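Local coordinates for putative cyclohexadienyl dehydrogenase and ADH prephenate dehydrogenase (Rhizobium meliloti, PDB 4WJI), which probably catalyses the NAD(P)+-dependent oxidative decarboxylation of prephenate to 3-(4-hydroxyphenyl)pyruvate in tyrosine biosynthesis, and binds NADP and tyrosine, at residues D22-E25 and T31-V34; G46-G51 and G131-F136. One frame throughout, in Å; residues are numbered along the deposited sequence.

Contact 1 (D22-E25 and T31-V34); sequences DIRE and TIVV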
loop_
_atom_site.group_PDB
_atom_site.type_symbol
_atom_site.label_atom_id
_atom_site.label_comp_id
_atom_site.label_asym_id
_atom_site.label_seq_id
_atom_site.Cartn_x
_atom_site.Cartn_y
_atom_site.Cartn_z
ATOM N N ASP A 22 8.016 4.687 -25.172
ATOM C CA ASP A 22 7.317 5.943 -25.438
ATOM C C ASP A 22 7.935 6.729 -26.610
ATOM O O ASP A 22 7.198 7.330 -27.422
ATOM C CB ASP A 22 7.303 6.848 -24.213
ATOM C CG ASP A 22 6.364 6.400 -23.171
ATOM O OD1 ASP A 22 5.360 5.686 -23.487
ATOM O OD2 ASP A 22 6.606 6.818 -21.995
ATOM N N ILE A 23 9.265 6.758 -26.682
ATOM C CA ILE A 23 9.934 7.401 -27.795
ATOM C C ILE A 23 9.501 6.761 -29.093
ATOM O O ILE A 23 9.202 7.477 -30.059
ATOM C CB ILE A 23 11.492 7.343 -27.643
ATOM C CG1 ILE A 23 11.990 8.201 -26.482
ATOM C CG2 ILE A 23 12.170 7.738 -28.945
ATOM C CD1 ILE A 23 13.425 7.845 -26.087
ATOM N N ARG A 24 9.459 5.437 -29.142
ATOM C CA ARG A 24 9.023 4.731 -30.357
ATOM C C ARG A 24 7.546 5.040 -30.703
ATOM O O ARG A 24 7.244 5.327 -31.843
ATOM C CB ARG A 24 9.267 3.224 -30.234
ATOM C CG ARG A 24 8.803 2.337 -31.398
ATOM C CD ARG A 24 9.900 2.081 -32.328
ATOM N NE ARG A 24 11.055 1.349 -31.810
ATOM C CZ ARG A 24 12.257 1.473 -32.340
ATOM N NH1 ARG A 24 12.485 2.355 -33.312
ATOM N NH2 ARG A 24 13.238 0.750 -31.900
ATOM N N GLU A 25 6.678 5.016 -29.725
ATOM C CA GLU A 25 5.243 5.268 -29.920
ATOM C C GLU A 25 4.921 6.703 -30.375
ATOM O O GLU A 25 4.032 6.909 -31.174
ATOM C CB GLU A 25 4.445 4.870 -28.690
ATOM C CG GLU A 25 2.959 5.138 -28.826
ATOM N N THR A 31 16.887 8.314 -34.198
ATOM C CA THR A 31 17.574 7.047 -33.870
ATOM C C THR A 31 17.565 6.903 -32.356
ATOM O O THR A 31 17.915 7.862 -31.631
ATOM C CB THR A 31 19.059 7.048 -34.345
ATOM O OG1 THR A 31 19.139 7.161 -35.778
ATOM C CG2 THR A 31 19.787 5.788 -33.944
ATOM N N ILE A 32 17.254 5.689 -31.901
ATOM C CA ILE A 32 17.396 5.332 -30.504
ATOM C C ILE A 32 18.602 4.407 -30.356
ATOM O O ILE A 32 18.700 3.383 -31.044
ATOM C CB ILE A 32 16.153 4.540 -29.996
ATOM C CG1 ILE A 32 14.821 5.265 -30.269
ATOM C CG2 ILE A 32 16.321 4.184 -28.525
ATOM C CD1 ILE A 32 13.570 4.446 -29.952
ATOM N N VAL A 33 19.557 4.813 -29.499
ATOM C CA VAL A 33 20.727 3.983 -29.220
ATOM C C VAL A 33 20.554 3.430 -27.835
ATOM O O VAL A 33 20.319 4.201 -26.906
ATOM C CB VAL A 33 22.036 4.811 -29.288
ATOM C CG1 VAL A 33 23.229 3.887 -29.108
ATOM C CG2 VAL A 33 22.132 5.540 -30.636
ATOM N N VAL A 34 20.716 2.117 -27.677
ATOM C CA VAL A 34 20.556 1.454 -26.371
ATOM C C VAL A 34 21.884 0.876 -25.924
ATOM O O VAL A 34 22.576 0.153 -26.701
ATOM C CB VAL A 34 19.524 0.324 -26.458
ATOM C CG1 VAL A 34 19.494 -0.530 -25.204
ATOM C CG2 VAL A 34 18.143 0.923 -26.693
#
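Ile32 keeps CG1 beside its backbone N (chi1 -53°) and then runs fully extended, chi2 172°, which carries CD1 off strand 29-35 to helix 14-26. There it meets the branch methyl of Ile23, whose CG2 stands anti to the backbone N. The CG2 of Ile23 lies 3.7 Å from CD1 of Ile32 and 3.9 Å from its CG1, so one methyl rests against the outer two carbons of the Ile32 side chain. The two isoleucines run side by side with their tips pointing opposite ways, and the contact follows their flanks.

The second partner of Ile32 is a flat charged group. CB of Arg24 leaves the helix alongside the strand rather than at it, and bends at chi2 and chi3 bring the guanidinium back over Ile32, whose CD1 sits over the centre of one face, 4.0 Å from Arg24 CZ. The N-H groups are thereby left to polar partners: NH1 forms a salt bridge with Asp52 OD1, and NH2 a hydrogen bond with Gly49 O. OD2 of Asp52 takes a hydrogen bond from the backbone N of Ile32, which links the charged end of Arg24 to the very residue it covers.

As a worked example, this is the helix-on-sheet packing of a beta-alpha-beta unit, here strand 4-10, helix 14-26 and strand 29-35 of the Rossmann-type nucleotide-binding domain; Ile23 also touches Ile7, and Ile32 touches Leu9. The chemistry implies a layered seam: aliphatic carbon fills the interior, while the arginine lays the weakly hydrated face of its guanidinium on that carbon and spends its charge at the exposed border.

Contact 2 (G46-G51 and G131-F136); sequences GELGLG and GPDAGF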
loop_
_atom_site.group_PDB
_atom_site.type_symbol
_atom_site.label_atom_id
_atom_site.label_comp_id
_atom_site.label_asym_id
_atom_site.label_seq_id
_atom_site.Cartn_x
_atom_site.Cartn_y
_atom_site.Cartn_z
ATOM N N GLY A 46 17.307 -6.084 -27.452
ATOM C CA GLY A 46 17.286 -6.300 -28.904
ATOM C C GLY A 46 16.109 -7.147 -29.372
ATOM O O GLY A 46 15.443 -6.817 -30.378
ATOM N N GLU A 47 15.801 -8.201 -28.619
ATOM C CA GLU A 47 14.668 -9.067 -28.952
ATOM C C GLU A 47 13.353 -8.307 -28.813
ATOM O O GLU A 47 12.424 -8.545 -29.570
ATOM C CB GLU A 47 14.676 -10.333 -28.094
ATOM C CG GLU A 47 16.020 -11.056 -28.156
ATOM C CD GLU A 47 15.995 -12.485 -28.624
ATOM O OE1 GLU A 47 15.480 -12.742 -29.738
ATOM O OE2 GLU A 47 16.558 -13.333 -27.888
ATOM N N LEU A 48 13.295 -7.370 -27.861
ATOM C CA LEU A 48 12.123 -6.534 -27.644
ATOM C C LEU A 48 12.025 -5.363 -28.667
ATOM O O LEU A 48 11.002 -4.687 -28.715
ATOM C CB LEU A 48 12.142 -5.953 -26.207
ATOM C CG LEU A 48 11.889 -6.986 -25.107
ATOM C CD1 LEU A 48 12.232 -6.392 -23.758
ATOM C CD2 LEU A 48 10.438 -7.463 -25.103
ATOM N N GLY A 49 13.075 -5.124 -29.436
ATOM C CA GLY A 49 13.091 -4.027 -30.403
ATOM C C GLY A 49 13.106 -2.631 -29.797
ATOM O O GLY A 49 12.463 -1.718 -30.305
ATOM N N LEU A 50 13.801 -2.478 -28.669
ATOM C CA LEU A 50 13.767 -1.222 -27.937
ATOM C C LEU A 50 14.627 -0.118 -28.562
ATOM O O LEU A 50 14.369 1.061 -28.325
ATOM C CB LEU A 50 14.161 -1.425 -26.475
ATOM C CG LEU A 50 13.256 -2.323 -25.664
ATOM C CD1 LEU A 50 13.743 -2.441 -24.241
ATOM C CD2 LEU A 50 11.830 -1.869 -25.683
ATOM N N GLY A 51 15.631 -0.513 -29.331
ATOM C CA GLY A 51 16.528 0.440 -29.988
ATOM C C GLY A 51 16.684 0.231 -31.460
ATOM O O GLY A 51 16.124 -0.718 -32.032
ATOM N N GLY A 131 13.870 -4.405 -14.959
ATOM C CA GLY A 131 14.384 -4.968 -16.225
ATOM C C GLY A 131 13.552 -4.570 -17.434
ATOM O O GLY A 131 12.475 -4.024 -17.303
ATOM N N PRO A 132 14.075 -4.849 -18.649
ATOM C CA PRO A 132 13.443 -4.392 -19.856
ATOM C C PRO A 132 12.087 -4.956 -20.129
ATOM O O PRO A 132 11.283 -4.300 -20.794
ATOM C CB PRO A 132 14.434 -4.746 -20.952
ATOM C CG PRO A 132 15.300 -5.819 -20.401
ATOM C CD PRO A 132 15.355 -5.508 -18.918
ATOM N N ASP A 133 11.823 -6.170 -19.656
ATOM C CA ASP A 133 10.523 -6.761 -19.889
ATOM C C ASP A 133 9.436 -6.146 -19.003
ATOM O O ASP A 133 8.255 -6.314 -19.274
ATOM C CB ASP A 133 10.582 -8.266 -19.729
ATOM C CG ASP A 133 11.367 -8.948 -20.864
ATOM O OD1 ASP A 133 10.798 -9.116 -21.950
ATOM O OD2 ASP A 133 12.557 -9.307 -20.673
ATOM N N ALA A 134 9.830 -5.444 -17.934
ATOM C CA ALA A 134 8.888 -4.799 -17.022
ATOM C C ALA A 134 8.333 -3.464 -17.549
ATOM O O ALA A 134 7.297 -3.011 -17.069
ATOM C CB ALA A 134 9.557 -4.539 -15.678
ATOM N N GLY A 135 9.037 -2.815 -18.480
ATOM C CA GLY A 135 8.620 -1.512 -18.952
ATOM C C GLY A 135 7.424 -1.595 -19.893
ATOM O O GLY A 135 7.105 -2.675 -20.416
ATOM N N PHE A 136 6.790 -0.450 -20.103
ATOM C CA PHE A 136 5.601 -0.350 -20.945
ATOM C C PHE A 136 5.378 1.101 -21.375
ATOM O O PHE A 136 5.826 2.027 -20.704
ATOM C CB PHE A 136 4.356 -0.960 -20.289
ATOM C CG PHE A 136 3.997 -0.350 -18.947
ATOM C CD1 PHE A 136 4.534 -0.856 -17.771
ATOM C CD2 PHE A 136 3.107 0.715 -18.864
ATOM C CE1 PHE A 136 4.201 -0.294 -16.540
ATOM C CE2 PHE A 136 2.748 1.271 -17.640
ATOM C CZ PHE A 136 3.301 0.763 -16.472
#
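The carboxylate of Asp133 meets Leu48 chiefly through one oxygen: OD1 lies 3.6 Å from CD1 and likewise 3.6 Å from CD2 of Leu48. Both methyls stand on the same side of the carboxylate plane, CD1 well above the face and CD2 lower, beyond OD1. The other oxygen, OD2, forms a salt bridge with Arg44 NE, and the charge is thus answered by the helix that carries Leu48. Within the loop, Ala134 O lies in plane at the edge of the Phe136 ring.

Beside the aspartate, Pro132 supplies the apolar share of the contact. Its CB is 3.9 Å from Leu48 CD1 and 4.1 Å from Leu50 CD1, so two leucine methyls converge on a single ring carbon, Leu50 approaching at about a right angle. Leu48 CD1 also lies 3.7 Å from Pro132 O, a carbonyl that takes a hydrogen bond from Arg21.

The helix end that presents the leucines is a Schellman motif. Gly49 has positive phi (68°), and its N bonds back to Gly46 O at 3.1 Å; the reversal lets Leu48 and Leu50 both point at the loop. Facing them, Ala134 N reaches Gly131 O at 3.1 Å and closes a turn.

A general lesson follows. Hydrophobic contact, a paired charge and a capped helix end work side by side here, and together they set the end of helix 39-48 against a loop in which Gly131 N hydrogen-bonds to O1A, a phosphate oxygen of NADP.

Overall arrangement
Both contacts belong to the nucleotide-binding domain, their centres 11 Å apart, and neither is touched by the other chain of the assembly. Contact 1 is the more buried, joining a helix to a strand near the edge of the sheet; contact 2 is partly buried and joins a helix end to a loop beside NADP. In the first, aliphatic carbon dominates and an arginine borders it; in the second, leucines lie against a proline and an acid. They meet directly, since the hydrogen bond of Arg24 ends on the Gly49 carbonyl of contact 2 and CG2 of Ile32 packs on the Leu50 carbonyl. Helix 14-26 borders both.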